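Local coordinates for citrate synthase (PDB 1O7X), which is a largely helical enzyme of the citrate synthase family from Sulfolobus solfataricus, with two protein chains in its assembly, at residues 134-139 with 160-165; 152-157 with 168-173. All coordinates share one frame; numbering follows the deposited sequence.

Contact 1: residues 134-139 with 160-165; sequences VYRRKE and SFAREP
Tyr135 and Arg136 are neighbours near the C-terminal end of helix 116-138, and both reach the end of helix 152-161. The aromatic part is Tyr135 with Phe161. Their ring centroids are 5.8 Å apart and the planes make 68°, an oblique pairing. Tyr135 CE2 lies 3.9 Å from Phe161 CE2, and the phenol OH passes the same corner of the phenylalanine. Tyr135 CG is anti to the backbone N (chi1 172°), which carries the ring across to the other helix. At the edge of this ring, Tyr135 CE2 also meets Ser160 O, at 3.7 Å and near the ring plane.

The polar part belongs to Arg136. Its chain bends at chi3 and brings the guanidinium to the helix end. NE donates to Ala159 O and NH1 to Lys142 O, so two bonds to backbone carbonyls fix the group. Arg136 NH2 then sits 3.4 Å from Ser160 O. Phe161 O lies at the guanidinium edge, 3.8 Å from Arg136 NH2. Ala162 CB touches Arg136 NH2 where the chain leaves helical geometry with positive phi (65°).

The contact joins the ends of two consecutive helices. Phe325 meets both aromatic rings, edge-to-face with Tyr135. Val134 packs on helix 92-106, and Arg136 also leans on Tyr84 of helix 77-85.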
ATOM      1  N   VAL A 134      -9.469  -8.889  14.986  1.00 26.14           N
ATOM      2  CA  VAL A 134      -8.381  -9.692  14.398  1.00 26.85           C
ATOM      3  C   VAL A 134      -7.889 -10.582  15.545  1.00 28.76           C
ATOM      4  O   VAL A 134      -7.573 -11.752  15.336  1.00 30.01           O
ATOM      5  CB  VAL A 134      -7.251  -8.823  13.858  1.00 26.12           C
ATOM      6  CG1 VAL A 134      -5.942  -9.603  13.757  1.00 26.96           C
ATOM      7  CG2 VAL A 134      -7.637  -8.208  12.526  1.00 25.11           C
ATOM      8  N   TYR A 135      -7.831 -10.002  16.753  1.00 28.75           N
ATOM      9  CA  TYR A 135      -7.481 -10.760  17.927  1.00 30.01           C
ATOM     10  C   TYR A 135      -8.471 -11.886  18.213  1.00 31.23           C
ATOM     11  O   TYR A 135      -8.050 -13.035  18.398  1.00 30.91           O
ATOM     12  CB  TYR A 135      -7.432  -9.841  19.151  1.00 30.66           C
ATOM     13  CG  TYR A 135      -7.253 -10.584  20.451  1.00 32.03           C
ATOM     14  CD1 TYR A 135      -6.221 -11.506  20.590  1.00 32.86           C
ATOM     15  CD2 TYR A 135      -8.112 -10.406  21.528  1.00 33.06           C
ATOM     16  CE1 TYR A 135      -6.015 -12.190  21.771  1.00 33.08           C
ATOM     17  CE2 TYR A 135      -7.930 -11.105  22.713  1.00 33.17           C
ATOM     18  CZ  TYR A 135      -6.870 -11.973  22.838  1.00 33.27           C
ATOM     19  OH  TYR A 135      -6.635 -12.654  24.014  1.00 33.91           O
ATOM     20  N   ARG A 136      -9.779 -11.562  18.253  1.00 31.77           N
ATOM     21  CA  ARG A 136     -10.744 -12.617  18.543  1.00 32.04           C
ATOM     22  C   ARG A 136     -10.642 -13.773  17.567  1.00 31.98           C
ATOM     23  O   ARG A 136     -10.684 -14.920  17.970  1.00 32.02           O
ATOM     24  CB  ARG A 136     -12.177 -12.130  18.595  1.00 32.41           C
ATOM     25  CG  ARG A 136     -12.361 -10.863  19.400  1.00 33.88           C
ATOM     26  CD  ARG A 136     -13.835 -10.697  19.764  1.00 35.27           C
ATOM     27  NE  ARG A 136     -13.967 -10.762  21.200  1.00 38.01           N
ATOM     28  CZ  ARG A 136     -14.396 -11.731  21.983  1.00 38.50           C
ATOM     29  NH1 ARG A 136     -14.812 -12.878  21.473  1.00 39.28           N
ATOM     30  NH2 ARG A 136     -14.384 -11.520  23.293  1.00 38.58           N
ATOM     31  N   ARG A 137     -10.455 -13.496  16.291  1.00 33.47           N
ATOM     32  CA  ARG A 137     -10.404 -14.507  15.248  1.00 33.56           C
ATOM     33  C   ARG A 137      -9.163 -15.360  15.338  1.00 33.31           C
ATOM     34  O   ARG A 137      -9.183 -16.503  14.874  1.00 34.69           O
ATOM     35  CB  ARG A 137     -10.535 -13.803  13.900  1.00 34.37           C
ATOM     36  CG  ARG A 137      -9.558 -14.224  12.823  1.00 34.84           C
ATOM     37  CD  ARG A 137     -10.243 -15.006  11.736  1.00 35.87           C
ATOM     38  NE  ARG A 137      -9.555 -16.255  11.422  1.00 36.54           N
ATOM     39  CZ  ARG A 137     -10.177 -17.422  11.517  1.00 36.58           C
ATOM     40  NH1 ARG A 137     -11.435 -17.480  11.903  1.00 38.05           N
ATOM     41  NH2 ARG A 137      -9.618 -18.570  11.244  1.00 37.21           N
ATOM     42  N   LYS A 138      -8.076 -14.832  15.879  1.00 32.86           N
ATOM     43  CA  LYS A 138      -6.832 -15.578  15.982  1.00 31.91           C
ATOM     44  C   LYS A 138      -6.832 -16.465  17.226  1.00 31.96           C
ATOM     45  O   LYS A 138      -5.959 -17.319  17.380  1.00 33.33           O
ATOM     46  CB  LYS A 138      -5.615 -14.667  15.964  1.00 31.55           C
ATOM     47  CG  LYS A 138      -5.330 -13.800  14.765  1.00 30.80           C
ATOM     48  CD  LYS A 138      -3.840 -13.474  14.600  1.00 28.82           C
ATOM     49  CE  LYS A 138      -3.139 -14.679  14.053  1.00 27.91           C
ATOM     50  NZ  LYS A 138      -1.787 -14.958  14.527  1.00 28.95           N
ATOM     51  N   GLU A 139      -7.717 -16.216  18.159  1.00 31.06           N
ATOM     52  CA  GLU A 139      -7.919 -16.984  19.359  1.00 32.24           C
ATOM     53  C   GLU A 139      -9.160 -17.880  19.190  1.00 33.73           C
ATOM     54  O   GLU A 139      -9.544 -18.642  20.091  1.00 34.12           O
ATOM     55  CB  GLU A 139      -8.169 -16.099  20.576  1.00 31.98           C
ATOM     56  CG  GLU A 139      -7.019 -15.513  21.330  1.00 30.88           C
ATOM     57  CD  GLU A 139      -5.844 -16.429  21.573  1.00 31.69           C
ATOM     58  OE1 GLU A 139      -6.048 -17.440  22.297  1.00 32.37           O
ATOM     59  OE2 GLU A 139      -4.742 -16.149  21.046  1.00 30.48           O
ATOM     60  N   SER A 160     -12.149  -6.672  23.116  1.00 40.14           N
ATOM     61  CA  SER A 160     -11.109  -7.678  23.052  1.00 41.21           C
ATOM     62  C   SER A 160     -11.325  -8.877  23.953  1.00 42.82           C
ATOM     63  O   SER A 160     -11.357 -10.029  23.523  1.00 43.01           O
ATOM     64  CB  SER A 160      -9.764  -7.017  23.386  1.00 40.24           C
ATOM     65  OG  SER A 160      -9.563  -5.976  22.437  1.00 40.31           O
ATOM     66  N   PHE A 161     -11.421  -8.596  25.250  1.00 44.55           N
ATOM     67  CA  PHE A 161     -11.542  -9.675  26.219  1.00 46.12           C
ATOM     68  C   PHE A 161     -12.967  -9.999  26.605  1.00 48.00           C
ATOM     69  O   PHE A 161     -13.215 -11.170  26.933  1.00 48.75           O
ATOM     70  CB  PHE A 161     -10.705  -9.322  27.458  1.00 45.19           C
ATOM     71  CG  PHE A 161      -9.288  -8.991  27.065  1.00 44.37           C
ATOM     72  CD1 PHE A 161      -8.826  -7.699  27.137  1.00 44.07           C
ATOM     73  CD2 PHE A 161      -8.438  -9.985  26.616  1.00 44.01           C
ATOM     74  CE1 PHE A 161      -7.521  -7.402  26.772  1.00 44.34           C
ATOM     75  CE2 PHE A 161      -7.142  -9.680  26.251  1.00 44.08           C
ATOM     76  CZ  PHE A 161      -6.670  -8.386  26.327  1.00 43.40           C
ATOM     77  N   ALA A 162     -13.875  -9.021  26.597  1.00 49.18           N
ATOM     78  CA  ALA A 162     -15.251  -9.318  27.018  1.00 51.03           C
ATOM     79  C   ALA A 162     -15.174  -9.699  28.497  1.00 52.68           C
ATOM     80  O   ALA A 162     -15.618 -10.716  29.011  1.00 53.10           O
ATOM     81  CB  ALA A 162     -15.868 -10.397  26.159  1.00 50.86           C
ATOM     82  N   ARG A 163     -14.477  -8.836  29.205  1.00 54.59           N
ATOM     83  CA  ARG A 163     -14.126  -8.856  30.616  1.00 56.02           C
ATOM     84  C   ARG A 163     -13.962  -7.388  30.994  1.00 56.62           C
ATOM     85  O   ARG A 163     -13.270  -6.683  30.244  1.00 57.34           O
ATOM     86  CB  ARG A 163     -12.841  -9.660  30.760  1.00 56.91           C
ATOM     87  CG  ARG A 163     -11.853  -9.387  31.863  1.00 58.32           C
ATOM     88  CD  ARG A 163     -10.490 -10.042  31.646  1.00 59.39           C
ATOM     89  NE  ARG A 163      -9.423  -9.055  31.548  1.00 60.98           N
ATOM     90  CZ  ARG A 163      -8.380  -8.988  30.731  1.00 62.22           C
ATOM     91  NH1 ARG A 163      -8.109  -9.903  29.795  1.00 62.21           N
ATOM     92  NH2 ARG A 163      -7.529  -7.958  30.830  1.00 62.52           N
ATOM     93  N   GLU A 164     -14.641  -6.887  32.008  1.00 57.50           N
ATOM     94  CA  GLU A 164     -14.502  -5.464  32.346  1.00 58.70           C
ATOM     95  C   GLU A 164     -13.094  -5.186  32.858  1.00 57.35           C
ATOM     96  O   GLU A 164     -12.620  -5.818  33.795  1.00 57.10           O
ATOM     97  CB  GLU A 164     -15.555  -5.068  33.375  1.00 61.32           C
ATOM     98  CG  GLU A 164     -15.640  -3.601  33.753  1.00 63.78           C
ATOM     99  CD  GLU A 164     -16.699  -2.855  32.953  1.00 65.08           C
ATOM    100  OE1 GLU A 164     -17.604  -3.504  32.380  1.00 65.41           O
ATOM    101  OE2 GLU A 164     -16.611  -1.603  32.909  1.00 65.67           O
ATOM    102  N   PRO A 165     -12.405  -4.250  32.223  1.00 56.26           N
ATOM    103  CA  PRO A 165     -11.051  -3.878  32.595  1.00 55.42           C
ATOM    104  C   PRO A 165     -11.031  -3.062  33.873  1.00 54.33           C
ATOM    105  O   PRO A 165     -12.103  -2.698  34.343  1.00 54.29           O
ATOM    106  CB  PRO A 165     -10.551  -3.062  31.410  1.00 55.20           C
ATOM    107  CG  PRO A 165     -11.759  -2.540  30.730  1.00 55.24           C
ATOM    108  CD  PRO A 165     -12.899  -3.460  31.072  1.00 55.97           C
TER

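Contact 2: residues 152-157 with 168-173; sequences FAKSFL and DEINAM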
ATOM      1  N   PHE A 152     -12.151   5.279  24.973  1.00 47.73           N
ATOM      2  CA  PHE A 152     -11.801   4.411  23.832  1.00 45.44           C
ATOM      3  C   PHE A 152     -10.985   3.240  24.353  1.00 44.33           C
ATOM      4  O   PHE A 152     -11.290   2.099  24.006  1.00 43.57           O
ATOM      5  CB  PHE A 152     -11.106   5.229  22.773  1.00 44.84           C
ATOM      6  CG  PHE A 152     -10.473   4.570  21.598  1.00 45.59           C
ATOM      7  CD1 PHE A 152     -11.093   4.594  20.353  1.00 45.59           C
ATOM      8  CD2 PHE A 152      -9.217   3.981  21.687  1.00 45.49           C
ATOM      9  CE1 PHE A 152     -10.502   4.026  19.244  1.00 44.88           C
ATOM     10  CE2 PHE A 152      -8.629   3.398  20.579  1.00 45.66           C
ATOM     11  CZ  PHE A 152      -9.266   3.429  19.354  1.00 45.01           C
ATOM     12  N   ALA A 153     -10.031   3.451  25.261  1.00 44.35           N
ATOM     13  CA  ALA A 153      -9.307   2.307  25.830  1.00 44.42           C
ATOM     14  C   ALA A 153     -10.285   1.315  26.462  1.00 45.01           C
ATOM     15  O   ALA A 153     -10.284   0.098  26.187  1.00 46.03           O
ATOM     16  CB  ALA A 153      -8.277   2.801  26.822  1.00 44.50           C
ATOM     17  N   LYS A 154     -11.202   1.811  27.301  1.00 43.68           N
ATOM     18  CA  LYS A 154     -12.211   0.945  27.917  1.00 42.32           C
ATOM     19  C   LYS A 154     -12.940   0.240  26.778  1.00 40.99           C
ATOM     20  O   LYS A 154     -12.917  -0.976  26.680  1.00 41.09           O
ATOM     21  CB  LYS A 154     -13.135   1.748  28.812  1.00 42.98           C
ATOM     22  CG  LYS A 154     -14.287   1.065  29.519  1.00 43.61           C
ATOM     23  CD  LYS A 154     -14.544   1.744  30.853  1.00 45.12           C
ATOM     24  CE  LYS A 154     -15.855   1.380  31.524  1.00 45.82           C
ATOM     25  NZ  LYS A 154     -16.794   2.526  31.680  1.00 44.84           N
ATOM     26  N   SER A 155     -13.486   0.965  25.819  1.00 39.75           N
ATOM     27  CA  SER A 155     -14.178   0.333  24.712  1.00 40.10           C
ATOM     28  C   SER A 155     -13.422  -0.815  24.065  1.00 39.78           C
ATOM     29  O   SER A 155     -13.981  -1.904  23.894  1.00 39.54           O
ATOM     30  CB  SER A 155     -14.573   1.392  23.675  1.00 40.85           C
ATOM     31  OG  SER A 155     -15.825   1.950  24.082  1.00 41.72           O
ATOM     32  N   PHE A 156     -12.159  -0.604  23.710  1.00 39.56           N
ATOM     33  CA  PHE A 156     -11.319  -1.582  23.046  1.00 37.99           C
ATOM     34  C   PHE A 156     -11.049  -2.800  23.903  1.00 37.86           C
ATOM     35  O   PHE A 156     -11.211  -3.911  23.415  1.00 38.00           O
ATOM     36  CB  PHE A 156     -10.009  -0.933  22.597  1.00 36.81           C
ATOM     37  CG  PHE A 156      -8.997  -1.848  21.973  1.00 35.78           C
ATOM     38  CD1 PHE A 156      -9.134  -2.294  20.674  1.00 35.91           C
ATOM     39  CD2 PHE A 156      -7.881  -2.249  22.674  1.00 35.26           C
ATOM     40  CE1 PHE A 156      -8.178  -3.113  20.107  1.00 36.06           C
ATOM     41  CE2 PHE A 156      -6.913  -3.060  22.124  1.00 34.95           C
ATOM     42  CZ  PHE A 156      -7.060  -3.497  20.829  1.00 35.62           C
ATOM     43  N   LEU A 157     -10.680  -2.618  25.166  1.00 38.50           N
ATOM     44  CA  LEU A 157     -10.401  -3.777  26.025  1.00 38.66           C
ATOM     45  C   LEU A 157     -11.612  -4.675  26.212  1.00 39.20           C
ATOM     46  O   LEU A 157     -11.495  -5.907  26.201  1.00 38.93           O
ATOM     47  CB  LEU A 157      -9.816  -3.294  27.347  1.00 37.34           C
ATOM     48  CG  LEU A 157      -8.551  -2.441  27.231  1.00 36.66           C
ATOM     49  CD1 LEU A 157      -8.085  -1.988  28.609  1.00 36.10           C
ATOM     50  CD2 LEU A 157      -7.439  -3.220  26.561  1.00 36.59           C
ATOM     51  N   ASP A 168      -6.240   0.684  36.230  1.00 52.45           N
ATOM     52  CA  ASP A 168      -4.852   0.503  35.822  1.00 51.91           C
ATOM     53  C   ASP A 168      -4.779   0.059  34.367  1.00 50.03           C
ATOM     54  O   ASP A 168      -4.018   0.634  33.594  1.00 49.66           O
ATOM     55  CB  ASP A 168      -4.122  -0.473  36.756  1.00 53.16           C
ATOM     56  CG  ASP A 168      -3.848   0.117  38.128  1.00 54.31           C
ATOM     57  OD1 ASP A 168      -4.224   1.284  38.386  1.00 55.05           O
ATOM     58  OD2 ASP A 168      -3.241  -0.571  38.976  1.00 54.90           O
ATOM     59  N   GLU A 169      -5.549  -0.962  34.017  1.00 47.71           N
ATOM     60  CA  GLU A 169      -5.642  -1.484  32.668  1.00 45.86           C
ATOM     61  C   GLU A 169      -6.082  -0.432  31.656  1.00 45.56           C
ATOM     62  O   GLU A 169      -5.313  -0.057  30.751  1.00 45.83           O
ATOM     63  CB  GLU A 169      -6.643  -2.644  32.656  1.00 44.56           C
ATOM     64  CG  GLU A 169      -6.184  -3.774  33.563  1.00 43.38           C
ATOM     65  CD  GLU A 169      -7.051  -5.005  33.443  1.00 42.38           C
ATOM     66  OE1 GLU A 169      -8.285  -4.904  33.345  1.00 41.32           O
ATOM     67  OE2 GLU A 169      -6.478  -6.107  33.445  1.00 42.50           O
ATOM     68  N   ILE A 170      -7.249   0.183  31.886  1.00 43.61           N
ATOM     69  CA  ILE A 170      -7.754   1.220  31.000  1.00 42.07           C
ATOM     70  C   ILE A 170      -6.714   2.306  30.812  1.00 42.35           C
ATOM     71  O   ILE A 170      -6.580   2.869  29.734  1.00 44.00           O
ATOM     72  CB  ILE A 170      -9.042   1.892  31.500  1.00 40.94           C
ATOM     73  CG1 ILE A 170     -10.121   0.827  31.650  1.00 39.59           C
ATOM     74  CG2 ILE A 170      -9.468   3.033  30.582  1.00 40.14           C
ATOM     75  CD1 ILE A 170     -11.463   1.358  32.059  1.00 38.90           C
ATOM     76  N   ASN A 171      -6.031   2.648  31.884  1.00 42.34           N
ATOM     77  CA  ASN A 171      -4.993   3.647  31.874  1.00 42.01           C
ATOM     78  C   ASN A 171      -3.794   3.222  31.038  1.00 41.56           C
ATOM     79  O   ASN A 171      -3.217   4.036  30.308  1.00 41.10           O
ATOM     80  CB  ASN A 171      -4.550   3.844  33.334  1.00 43.44           C
ATOM     81  CG  ASN A 171      -3.613   5.037  33.375  1.00 45.88           C
ATOM     82  OD1 ASN A 171      -4.119   6.155  33.212  1.00 47.56           O
ATOM     83  ND2 ASN A 171      -2.324   4.783  33.557  1.00 45.99           N
ATOM     84  N   ALA A 172      -3.378   1.963  31.197  1.00 40.84           N
ATOM     85  CA  ALA A 172      -2.185   1.489  30.481  1.00 41.36           C
ATOM     86  C   ALA A 172      -2.488   1.421  28.988  1.00 41.28           C
ATOM     87  O   ALA A 172      -1.709   1.971  28.205  1.00 40.76           O
ATOM     88  CB  ALA A 172      -1.635   0.223  31.093  1.00 40.60           C
ATOM     89  N   MET A 173      -3.633   0.881  28.589  1.00 41.54           N
ATOM     90  CA  MET A 173      -4.007   0.864  27.186  1.00 42.21           C
ATOM     91  C   MET A 173      -4.056   2.293  26.637  1.00 42.36           C
ATOM     92  O   MET A 173      -3.403   2.572  25.624  1.00 43.22           O
ATOM     93  CB  MET A 173      -5.361   0.196  26.917  1.00 42.77           C
ATOM     94  CG  MET A 173      -5.537  -0.097  25.418  1.00 43.62           C
ATOM     95  SD  MET A 173      -4.174  -1.126  24.834  1.00 45.32           S
ATOM     96  CE  MET A 173      -3.588  -0.270  23.390  1.00 45.37           C
TER
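Ala153, Lys154, Phe156 and Leu157 pack against Ile170 and Met173 where two consecutive helices of this mainly helical chain cross. Helices 152-161 and 167-180 are joined by a short connection. The short segments cross at 106° with axes 8.5 Å apart, an arrangement consistent with an alpha-alpha corner. The contact is almost wholly apolar.

Ile170 sends its two branches to different partners. Ile170 CG1 is anti to the carbonyl carbon (chi1 -59°) and the chain continues extended, which carries Ile170 CD1 out to the methylenes of Lys154. The same torsion turns Ile170 CG2 to Ala153, 4.0 Å from Ala153 CB. The small Ala153 methyl is consistent with the close approach of the helices, and Ala153 CB also meets Ile170 O at 3.4 Å.

Lys154 crosses Ile170 obliquely. Its CB, CG and CD lie against Ile170 CD1. Bends at chi2 and chi4 then lead the amine off to a salt bridge with Asp150. Only the aliphatic part of the chain serves this interface.

Leu157 offers both methyls. Leu157 CD1 rests over the backbone of the facing helix, 4.0 Å from Ile170 CA. Leu157 CD2 is 3.8 Å from Met173 CG, and the two side chains lie obliquely across one another. Met173 CG is anti to the backbone N (chi1 -166°), which places it between Leu157 and Phe156 CD2. Met173 CB touches Ala153 CB at 3.9 Å. Met173 also packs on Phe320 and Leu323 of helix 316-323. Phe156 itself lies on Ala128 and Val131 of helix 116-138. Its ring forms an oblique Met-aromatic contact, in which Met173 SD stands off beside the ring, 5.4 Å from the Phe156 centroid.

Overall arrangement
Contacts 1 and 2 share helix 152-161. Contact 1 uses its C-terminal end and the chain that follows, and contact 2 uses its earlier turns. Their centres are about 13 Å apart, on the same side of the chain's centre. The connection between helices 152-161 and 167-180 ties them together. Pro165 CB packs 3.9 Å from Leu157 CD1, and Pro165 CG lies 3.9 Å from Ile170 CG1, so the proline sits against both helices of contact 2. Arg163 NH2 makes a long, weak ion pair with Glu169 OE2 at 3.4 Å; Glu169 OE2 also bridges to Arg281. A further tie is Glu164, whose OE2 packs against Lys154 CE.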